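Local coordinates for protein nuclear hormone receptor FTZ-F1 (Drosophila melanogaster, PDB 2XHS) that probably regulates transcription as an NR5A-type nuclear receptor, its ligand-binding domain forming a complex with a peptide of the Fushi tarazu protein, at residues L34-K37 / Q38-N41; E44-L47 / F48-M51; L184-Y187 / T188-Y192. All blocks are in the same frame, centred on the assembly; numbering follows the deposited sequence.

Contact 1: L34-K37 / Q38-N41; sequences LLQK and QTYN
Gln36 and Tyr40, one helical turn apart, meet with their side chains set at a slant: the amide nitrogen NE2 of Gln36 stands 3.6 Å from CB of Tyr40. The amide and ring planes differ by only 25°, but NE2 meets CB rather than the ring, so this is not a stack. The Gln36 chain leaves anti to its backbone nitrogen and then bends at chi2 (66°), which swings the amide forward to that CB. Its OE1 has a weak hydrogen bond to Asn112. Leu34 slants across Gln38, CD2 of Leu34 lying 3.8 Å from CG of Gln38, while the bent Gln38 chain sends OE1 to a hydrogen bond with Lys53 of helix 47-67. Thr39 acts differently, turning back onto its own helix. Its OG1 sits between the backbone nitrogen and the carbonyl carbon (chi1 59°) and donates to Leu35 O at 2.6 Å, the donor tilted modestly from the carbonyl plane. The backbone ends in a bifurcated acceptor: Gln36 O receives Tyr40 N at 3.0 Å, nearly straight on, and Thr39 N at 3.1 Å from well above its plane. That mixture of i+4 and i+3 bonds marks the frayed C-terminal turn of helix 24-39. Chemically, the threonine hydroxyl finds an acceptor inside its own helix, and two amide N-H groups share one carbonyl where the regular pattern gives out.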
ATOM      1  N   LEU A  34      16.357  -3.817  -6.674  1.00 53.37           N
ATOM      2  CA  LEU A  34      15.942  -5.119  -7.117  1.00 52.57           C
ATOM      3  C   LEU A  34      15.883  -5.109  -8.609  1.00 53.13           C
ATOM      4  O   LEU A  34      16.350  -5.997  -9.262  1.00 53.50           O
ATOM      5  CB  LEU A  34      14.576  -5.416  -6.538  1.00 52.35           C
ATOM      6  CG  LEU A  34      13.874  -6.749  -6.670  1.00 51.11           C
ATOM      7  CD1 LEU A  34      12.931  -6.858  -5.586  1.00 52.69           C
ATOM      8  CD2 LEU A  34      13.126  -6.730  -7.900  1.00 52.70           C
ATOM      9  N   LEU A  35      15.337  -4.060  -9.165  1.00 53.64           N
ATOM     10  CA  LEU A  35      15.191  -4.014 -10.593  1.00 54.08           C
ATOM     11  C   LEU A  35      16.531  -4.066 -11.246  1.00 55.85           C
ATOM     12  O   LEU A  35      16.686  -4.687 -12.254  1.00 56.83           O
ATOM     13  CB  LEU A  35      14.505  -2.735 -11.017  1.00 53.65           C
ATOM     14  CG  LEU A  35      13.008  -2.572 -11.077  1.00 50.40           C
ATOM     15  CD1 LEU A  35      12.760  -1.206 -11.511  1.00 44.32           C
ATOM     16  CD2 LEU A  35      12.432  -3.482 -12.047  1.00 48.57           C
ATOM     17  N   GLN A  36      17.505  -3.364 -10.715  1.00 57.63           N
ATOM     18  CA  GLN A  36      18.820  -3.454 -11.294  1.00 58.79           C
ATOM     19  C   GLN A  36      19.404  -4.808 -11.107  1.00 58.89           C
ATOM     20  O   GLN A  36      19.874  -5.410 -12.013  1.00 58.64           O
ATOM     21  CB  GLN A  36      19.737  -2.460 -10.626  1.00 59.76           C
ATOM     22  CG  GLN A  36      21.166  -2.616 -11.000  1.00 62.48           C
ATOM     23  CD  GLN A  36      21.413  -2.308 -12.439  1.00 66.65           C
ATOM     24  OE1 GLN A  36      20.503  -1.973 -13.171  1.00 67.46           O
ATOM     25  NE2 GLN A  36      22.647  -2.426 -12.855  1.00 67.75           N
ATOM     26  N   LYS A  37      19.340  -5.323  -9.917  1.00 60.24           N
ATOM     27  CA  LYS A  37      19.938  -6.604  -9.680  1.00 61.46           C
ATOM     28  C   LYS A  37      19.308  -7.675 -10.508  1.00 62.27           C
ATOM     29  O   LYS A  37      19.965  -8.577 -10.948  1.00 63.31           O
ATOM     30  CB  LYS A  37      19.845  -6.968  -8.227  1.00 60.90           C
ATOM     31  CG  LYS A  37      20.122  -8.382  -7.978  1.00 62.27           C
ATOM     32  CD  LYS A  37      20.310  -8.634  -6.532  1.00 65.87           C
ATOM     33  CE  LYS A  37      20.579 -10.073  -6.290  1.00 67.54           C
ATOM     34  NZ  LYS A  37      20.718 -10.322  -4.853  1.00 72.53           N
ATOM     35  N   GLN A  38      18.016  -7.605 -10.697  1.00 62.92           N
ATOM     36  CA  GLN A  38      17.364  -8.640 -11.444  1.00 64.54           C
ATOM     37  C   GLN A  38      17.625  -8.595 -12.905  1.00 67.04           C
ATOM     38  O   GLN A  38      17.343  -9.525 -13.596  1.00 66.59           O
ATOM     39  CB  GLN A  38      15.871  -8.650 -11.191  1.00 64.02           C
ATOM     40  CG  GLN A  38      15.473  -9.069  -9.810  1.00 62.78           C
ATOM     41  CD  GLN A  38      16.039 -10.376  -9.401  1.00 58.38           C
ATOM     42  OE1 GLN A  38      15.620 -11.400  -9.877  1.00 56.05           O
ATOM     43  NE2 GLN A  38      16.973 -10.353  -8.492  1.00 52.71           N
ATOM     44  N   THR A  39      18.103  -7.486 -13.406  1.00 70.92           N
ATOM     45  CA  THR A  39      18.201  -7.374 -14.829  1.00 75.19           C
ATOM     46  C   THR A  39      19.576  -7.208 -15.421  1.00 77.83           C
ATOM     47  O   THR A  39      19.779  -7.489 -16.577  1.00 78.63           O
ATOM     48  CB  THR A  39      17.356  -6.228 -15.257  1.00 75.31           C
ATOM     49  OG1 THR A  39      17.830  -5.059 -14.604  1.00 79.82           O
ATOM     50  CG2 THR A  39      15.980  -6.448 -14.812  1.00 75.32           C
ATOM     51  N   TYR A  40      20.530  -6.726 -14.663  1.00 81.18           N
ATOM     52  CA  TYR A  40      21.819  -6.505 -15.272  1.00 84.75           C
ATOM     53  C   TYR A  40      22.444  -7.808 -15.696  1.00 85.78           C
ATOM     54  O   TYR A  40      22.280  -8.829 -15.059  1.00 86.37           O
ATOM     55  CB  TYR A  40      22.741  -5.725 -14.360  1.00 85.56           C
ATOM     56  CG  TYR A  40      23.773  -6.543 -13.663  1.00 90.29           C
ATOM     57  CD1 TYR A  40      23.449  -7.323 -12.585  1.00 93.39           C
ATOM     58  CD2 TYR A  40      25.082  -6.512 -14.072  1.00 95.22           C
ATOM     59  CE1 TYR A  40      24.392  -8.061 -11.944  1.00 98.02           C
ATOM     60  CE2 TYR A  40      26.038  -7.249 -13.440  1.00 99.47           C
ATOM     61  CZ  TYR A  40      25.690  -8.023 -12.373  1.00100.84           C
ATOM     62  OH  TYR A  40      26.654  -8.766 -11.739  1.00101.39           O
ATOM     63  N   ASN A  41      23.129  -7.777 -16.819  1.00 86.47           N
ATOM     64  CA  ASN A  41      23.741  -8.967 -17.342  1.00 87.09           C
ATOM     65  C   ASN A  41      22.751 -10.058 -17.650  1.00 86.20           C
ATOM     66  O   ASN A  41      23.067 -11.214 -17.510  1.00 86.86           O
ATOM     67  CB  ASN A  41      24.783  -9.506 -16.368  1.00 87.86           C
ATOM     68  CG  ASN A  41      26.158  -8.920 -16.601  1.00 89.48           C
ATOM     69  OD1 ASN A  41      26.719  -9.047 -17.678  1.00 89.88           O
ATOM     70  ND2 ASN A  41      26.712  -8.294 -15.586  1.00 89.89           N
TER

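Contact 2: E44-L47 / F48-M51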
ATOM      1  N   GLU A  44      17.241 -11.434 -21.417  1.00 77.74           N
ATOM      2  CA  GLU A  44      15.835 -11.137 -21.337  1.00 76.47           C
ATOM      3  C   GLU A  44      15.288 -11.756 -20.104  1.00 74.95           C
ATOM      4  O   GLU A  44      15.807 -12.742 -19.635  1.00 75.46           O
ATOM      5  CB  GLU A  44      15.075 -11.633 -22.535  1.00 76.44           C
ATOM      6  CG  GLU A  44      15.043 -10.658 -23.637  1.00 79.87           C
ATOM      7  CD  GLU A  44      13.789 -10.770 -24.441  1.00 86.09           C
ATOM      8  OE1 GLU A  44      13.214 -11.868 -24.470  1.00 85.87           O
ATOM      9  OE2 GLU A  44      13.382  -9.778 -25.068  1.00 87.33           O
ATOM     10  N   VAL A  45      14.228 -11.166 -19.587  1.00 71.65           N
ATOM     11  CA  VAL A  45      13.633 -11.585 -18.359  1.00 68.25           C
ATOM     12  C   VAL A  45      12.161 -11.569 -18.580  1.00 66.03           C
ATOM     13  O   VAL A  45      11.709 -10.962 -19.511  1.00 65.67           O
ATOM     14  CB  VAL A  45      14.008 -10.619 -17.281  1.00 68.41           C
ATOM     15  CG1 VAL A  45      13.653 -11.156 -15.959  1.00 70.14           C
ATOM     16  CG2 VAL A  45      15.467 -10.411 -17.316  1.00 68.83           C
ATOM     17  N   ASP A  46      11.409 -12.253 -17.737  1.00 63.61           N
ATOM     18  CA  ASP A  46       9.983 -12.275 -17.888  1.00 61.16           C
ATOM     19  C   ASP A  46       9.539 -11.117 -17.098  1.00 58.52           C
ATOM     20  O   ASP A  46       9.737 -11.061 -15.917  1.00 57.44           O
ATOM     21  CB  ASP A  46       9.396 -13.533 -17.294  1.00 62.44           C
ATOM     22  CG  ASP A  46       7.945 -13.708 -17.630  1.00 66.46           C
ATOM     23  OD1 ASP A  46       7.557 -13.476 -18.770  1.00 73.75           O
ATOM     24  OD2 ASP A  46       7.174 -14.098 -16.766  1.00 70.03           O
ATOM     25  N   LEU A  47       8.973 -10.154 -17.783  1.00 55.28           N
ATOM     26  CA  LEU A  47       8.557  -8.945 -17.148  1.00 52.20           C
ATOM     27  C   LEU A  47       7.466  -9.172 -16.159  0.84 51.33           C
ATOM     28  O   LEU A  47       7.418  -8.508 -15.164  0.32 50.48           O
ATOM     29  CB  LEU A  47       8.197  -7.897 -18.171  1.00 51.39           C
ATOM     30  CG  LEU A  47       9.425  -7.447 -18.936  1.00 50.22           C
ATOM     31  CD1 LEU A  47       9.041  -6.480 -19.973  1.00 48.86           C
ATOM     32  CD2 LEU A  47      10.377  -6.824 -18.014  1.00 45.68           C
ATOM     33  N   PHE A  48       6.564 -10.087 -16.441  1.00 51.48           N
ATOM     34  CA  PHE A  48       5.516 -10.349 -15.504  1.00 50.99           C
ATOM     35  C   PHE A  48       6.089 -10.907 -14.258  1.00 51.08           C
ATOM     36  O   PHE A  48       5.706 -10.545 -13.196  1.00 51.45           O
ATOM     37  CB  PHE A  48       4.488 -11.281 -16.079  1.00 51.14           C
ATOM     38  CG  PHE A  48       3.408 -11.626 -15.124  1.00 49.92           C
ATOM     39  CD1 PHE A  48       2.344 -10.815 -14.954  1.00 49.05           C
ATOM     40  CD2 PHE A  48       3.480 -12.753 -14.381  1.00 50.19           C
ATOM     41  CE1 PHE A  48       1.411 -11.115 -14.097  1.00 48.26           C
ATOM     42  CE2 PHE A  48       2.523 -13.048 -13.523  1.00 46.23           C
ATOM     43  CZ  PHE A  48       1.491 -12.233 -13.384  1.00 45.55           C
ATOM     44  N   GLU A  49       7.035 -11.796 -14.378  1.00 50.69           N
ATOM     45  CA  GLU A  49       7.610 -12.377 -13.198  1.00 51.55           C
ATOM     46  C   GLU A  49       8.274 -11.353 -12.347  1.00 51.93           C
ATOM     47  O   GLU A  49       8.265 -11.466 -11.155  1.00 53.17           O
ATOM     48  CB  GLU A  49       8.674 -13.377 -13.566  1.00 52.89           C
ATOM     49  CG  GLU A  49       8.191 -14.642 -14.142  1.00 55.44           C
ATOM     50  CD  GLU A  49       9.100 -15.757 -13.826  1.00 58.83           C
ATOM     51  OE1 GLU A  49      10.248 -15.495 -13.506  1.00 59.43           O
ATOM     52  OE2 GLU A  49       8.687 -16.905 -13.908  1.00 64.81           O
ATOM     53  N   LEU A  50       8.907 -10.388 -12.978  1.00 51.37           N
ATOM     54  CA  LEU A  50       9.624  -9.336 -12.298  1.00 50.09           C
ATOM     55  C   LEU A  50       8.704  -8.482 -11.488  1.00 50.12           C
ATOM     56  O   LEU A  50       8.981  -8.145 -10.376  1.00 50.43           O
ATOM     57  CB  LEU A  50      10.311  -8.477 -13.321  1.00 49.64           C
ATOM     58  CG  LEU A  50      11.742  -8.024 -13.097  1.00 48.72           C
ATOM     59  CD1 LEU A  50      12.036  -6.888 -13.984  1.00 47.19           C
ATOM     60  CD2 LEU A  50      11.973  -7.639 -11.702  1.00 47.86           C
HETATM   61  N   MSE A  51       7.568  -8.171 -12.049  1.00 49.74           N
HETATM   62  CA  MSE A  51       6.637  -7.339 -11.376  1.00 49.89           C
HETATM   63  C   MSE A  51       6.257  -8.017 -10.113  1.00 48.82           C
HETATM   64  O   MSE A  51       6.097  -7.395  -9.115  1.00 49.69           O
HETATM   65  CB  MSE A  51       5.415  -7.154 -12.237  1.00 49.96           C
HETATM   66  CG  MSE A  51       4.458  -6.190 -11.687  1.00 52.15           C
HETATM   67 SE   MSE A  51       2.830  -6.431 -12.437  1.00 66.29          SE
HETATM   68  CE  MSE A  51       2.273  -7.885 -11.434  1.00 65.93           C
TER
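Asp46 caps the start of helix 47-67, and Glu49 lies across it at about a right angle. The capping bond is weak, from Glu49 N to Asp46 OD2 at 3.3 Å, and the placement of OD2 is uncertain. With CG anti to the backbone nitrogen (chi1 -170°), the Asp46 carboxylate is carried toward the first turn, where an N-cap acceptor belongs. The firmer evidence for the helix start is in the backbone: Leu50 N donates to Asp46 O at 3.1 Å with an N-H...O angle of 150°, and the N of Met51, a residue modelled as selenomethionine, donates to Leu47 O at 3.1 Å.

The two sides of this turn differ. On the packed side Leu50 is buried, its CB directed toward the preceding residues and its side chain set against helix 24-39; Leu47 and Leu50 themselves touch only lightly, CD2 of Leu47 to CD1 of Leu50 at 4.4 Å. On the solvent side the carboxylates of Asp46 and Glu49 are turned 70° from each other. As modelled, and with the place of OD2 in doubt, OD2 of Asp46 and OE2 of Glu49 are 4.3 Å apart; like charges this close would probably repel, although the helix N terminus is likely to ease the cost for the capping aspartate.

Around the turn, Leu50 packs on helix 24-39 through Leu34, Leu35, Gln38 and Thr39, and together with Met51 it also reaches Phe117 of strand 116-118. Phe48 makes a cation-pi contact with Lys223, bringing helix 198-224 to this end of helix 47-67.

Contact 3: L184-Y187 / T188-Y192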
ATOM      1  N   LEU A 184      -7.503  11.993  11.532  1.00 40.67           N
ATOM      2  CA  LEU A 184      -7.562  12.410  10.162  1.00 40.53           C
ATOM      3  C   LEU A 184      -8.513  13.523   9.999  1.00 41.76           C
ATOM      4  O   LEU A 184      -8.273  14.421   9.250  1.00 43.38           O
ATOM      5  CB  LEU A 184      -7.969  11.275   9.259  1.00 40.17           C
ATOM      6  CG  LEU A 184      -7.975  11.478   7.755  1.00 37.96           C
ATOM      7  CD1 LEU A 184      -6.765  12.132   7.294  1.00 37.08           C
ATOM      8  CD2 LEU A 184      -8.049  10.150   7.168  1.00 36.73           C
ATOM      9  N   LEU A 185      -9.626  13.459  10.685  1.00 41.69           N
ATOM     10  CA  LEU A 185     -10.571  14.519  10.584  1.00 41.28           C
ATOM     11  C   LEU A 185     -10.001  15.801  11.107  1.00 41.80           C
ATOM     12  O   LEU A 185     -10.160  16.818  10.531  1.00 42.17           O
ATOM     13  CB  LEU A 185     -11.807  14.151  11.364  1.00 40.97           C
ATOM     14  CG  LEU A 185     -12.910  15.170  11.487  1.00 39.71           C
ATOM     15  CD1 LEU A 185     -13.348  15.630  10.179  1.00 38.24           C
ATOM     16  CD2 LEU A 185     -13.988  14.453  12.122  1.00 41.88           C
ATOM     17  N   ASP A 186      -9.323  15.742  12.221  1.00 42.80           N
ATOM     18  CA  ASP A 186      -8.755  16.909  12.824  1.00 44.16           C
ATOM     19  C   ASP A 186      -7.746  17.528  11.900  1.00 44.34           C
ATOM     20  O   ASP A 186      -7.676  18.711  11.755  1.00 44.10           O
ATOM     21  CB  ASP A 186      -8.081  16.440  14.109  1.00 44.88           C
ATOM     22  CG  ASP A 186      -7.431  17.532  14.885  1.00 47.92           C
ATOM     23  OD1 ASP A 186      -7.896  18.653  14.877  1.00 53.64           O
ATOM     24  OD2 ASP A 186      -6.435  17.263  15.532  1.00 49.77           O
ATOM     25  N   TYR A 187      -6.938  16.707  11.275  1.00 44.92           N
ATOM     26  CA  TYR A 187      -5.897  17.206  10.438  1.00 44.39           C
ATOM     27  C   TYR A 187      -6.508  17.955   9.302  1.00 45.06           C
ATOM     28  O   TYR A 187      -6.080  19.021   8.960  1.00 44.97           O
ATOM     29  CB  TYR A 187      -5.031  16.039   9.974  1.00 44.02           C
ATOM     30  CG  TYR A 187      -3.883  16.401   9.085  1.00 43.36           C
ATOM     31  CD1 TYR A 187      -2.883  17.227   9.504  1.00 43.43           C
ATOM     32  CD2 TYR A 187      -3.804  15.912   7.825  1.00 42.71           C
ATOM     33  CE1 TYR A 187      -1.854  17.554   8.676  1.00 43.18           C
ATOM     34  CE2 TYR A 187      -2.794  16.238   7.015  1.00 44.55           C
ATOM     35  CZ  TYR A 187      -1.819  17.059   7.438  1.00 43.86           C
ATOM     36  OH  TYR A 187      -0.803  17.381   6.595  1.00 42.55           O
ATOM     37  N   THR A 188      -7.539  17.406   8.716  1.00 45.37           N
ATOM     38  CA  THR A 188      -8.131  18.069   7.596  1.00 46.39           C
ATOM     39  C   THR A 188      -8.678  19.376   8.002  1.00 45.96           C
ATOM     40  O   THR A 188      -8.556  20.329   7.292  1.00 46.39           O
ATOM     41  CB  THR A 188      -9.311  17.322   7.115  1.00 45.51           C
ATOM     42  OG1 THR A 188     -10.223  17.234   8.190  1.00 51.32           O
ATOM     43  CG2 THR A 188      -8.935  15.986   6.765  1.00 45.80           C
ATOM     44  N   LEU A 189      -9.356  19.407   9.126  1.00 46.11           N
ATOM     45  CA  LEU A 189      -9.969  20.634   9.568  1.00 45.83           C
ATOM     46  C   LEU A 189      -9.025  21.751   9.917  1.00 45.39           C
ATOM     47  O   LEU A 189      -9.244  22.862   9.542  1.00 43.96           O
ATOM     48  CB  LEU A 189     -10.859  20.334  10.754  1.00 46.37           C
ATOM     49  CG  LEU A 189     -12.076  19.566  10.309  1.00 47.26           C
ATOM     50  CD1 LEU A 189     -12.994  19.275  11.426  1.00 48.25           C
ATOM     51  CD2 LEU A 189     -12.749  20.391   9.321  1.00 48.74           C
ATOM     52  N   THR A 190      -8.024  21.452  10.716  1.00 45.25           N
ATOM     53  CA  THR A 190      -7.012  22.403  11.058  1.00 45.21           C
ATOM     54  C   THR A 190      -6.091  22.815   9.946  1.00 46.68           C
ATOM     55  O   THR A 190      -5.757  23.967   9.806  1.00 46.90           O
ATOM     56  CB  THR A 190      -6.161  21.845  12.112  1.00 45.40           C
ATOM     57  OG1 THR A 190      -6.986  21.178  13.041  1.00 48.33           O
ATOM     58  CG2 THR A 190      -5.488  22.916  12.816  1.00 44.11           C
ATOM     59  N   CYS A 191      -5.611  21.847   9.194  1.00 48.36           N
ATOM     60  CA  CYS A 191      -4.635  22.122   8.170  1.00 48.87           C
ATOM     61  C   CYS A 191      -5.143  22.320   6.769  1.00 48.48           C
ATOM     62  O   CYS A 191      -4.449  22.858   5.967  1.00 48.33           O
ATOM     63  CB  CYS A 191      -3.541  21.074   8.207  1.00 48.24           C
ATOM     64  SG  CYS A 191      -2.706  20.982   9.740  1.00 54.39           S
ATOM     65  N   TYR A 192      -6.341  21.880   6.455  1.00 48.41           N
ATOM     66  CA  TYR A 192      -6.873  22.150   5.141  1.00 48.52           C
ATOM     67  C   TYR A 192      -8.290  22.644   5.196  1.00 48.95           C
ATOM     68  O   TYR A 192      -9.164  22.022   4.671  1.00 49.64           O
ATOM     69  CB  TYR A 192      -6.848  20.902   4.294  1.00 47.70           C
ATOM     70  CG  TYR A 192      -5.483  20.406   3.962  1.00 47.57           C
ATOM     71  CD1 TYR A 192      -4.823  20.846   2.859  1.00 46.99           C
ATOM     72  CD2 TYR A 192      -4.874  19.468   4.736  1.00 48.18           C
ATOM     73  CE1 TYR A 192      -3.612  20.387   2.563  1.00 45.34           C
ATOM     74  CE2 TYR A 192      -3.666  19.026   4.445  1.00 47.23           C
ATOM     75  CZ  TYR A 192      -3.042  19.484   3.361  1.00 47.87           C
ATOM     76  OH  TYR A 192      -1.820  19.008   3.070  1.00 45.35           O
TER
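Tyr187 meets Cys191 and Tyr192 along the length of its side chain. CB sits beside Thr188 N simply because the two residues are bonded neighbours. A chi1 of -180° swings the Tyr187 ring away from its own N and alongside the last turn: CD1 and CE1 run along Cys191, whose SG is 3.7 Å from CE1. The sulfur stands 4.5 Å from the ring centroid, 52° off the normal, an oblique sulfur-aromatic contact. On the other flank, CE2 approaches CE2 of Tyr192 at 3.9 Å. The two rings form an offset edge-to-face pair, the edge of Tyr192 toward the face of Tyr187, with planes at 79°. At the tip, OH of Tyr187 accepts a hydrogen bond from Glu6 N, while OH of Tyr192 is bonded to Asp147.

The setting is the C-terminal end of helix 170-191, in the mainly helical ligand-binding domain of a nuclear receptor; the backbone departs from helical angles at Tyr192. An alanine in place of Tyr187 would remove the ring and is likely to leave the Tyr192 edge and the Cys191 sulfur without their aromatic partner, and Glu6 N without its phenolic acceptor.

Nearer the solvent, Asp186 O accepts twice from Thr190, from the backbone N almost straight on and from OG1 at 2.9 Å, tilted out of the carbonyl plane. Leu185 and Leu189 run alongside each other in the same direction, their CD1 atoms 3.9 Å apart. Farther back, Leu184 packs against Cys153 and Leu157 of helix 148-159 and against Phe199 of helix 198-224.

From the N terminus the chain reaches contact 1 at the C-terminal end of helix 24-39, crosses a short loop, and enters contact 2 at the start of helix 47-67. Each contact joins two adjoining segments, so none closes a long loop, and all three follow in series without nesting or crossing. Contacts 1 and 2 lie about 11 Å apart between centres and touch: Leu50 CD1 is 3.9 Å from Leu35 CD2, tying the two helices beside their connecting loop. Much later, contact 3 finishes helix 170-191. Its centre is about 42 Å from either of the others, on the opposite side of the chain's centre, where it joins helices 148-159 and 198-224 to the N-terminal segment.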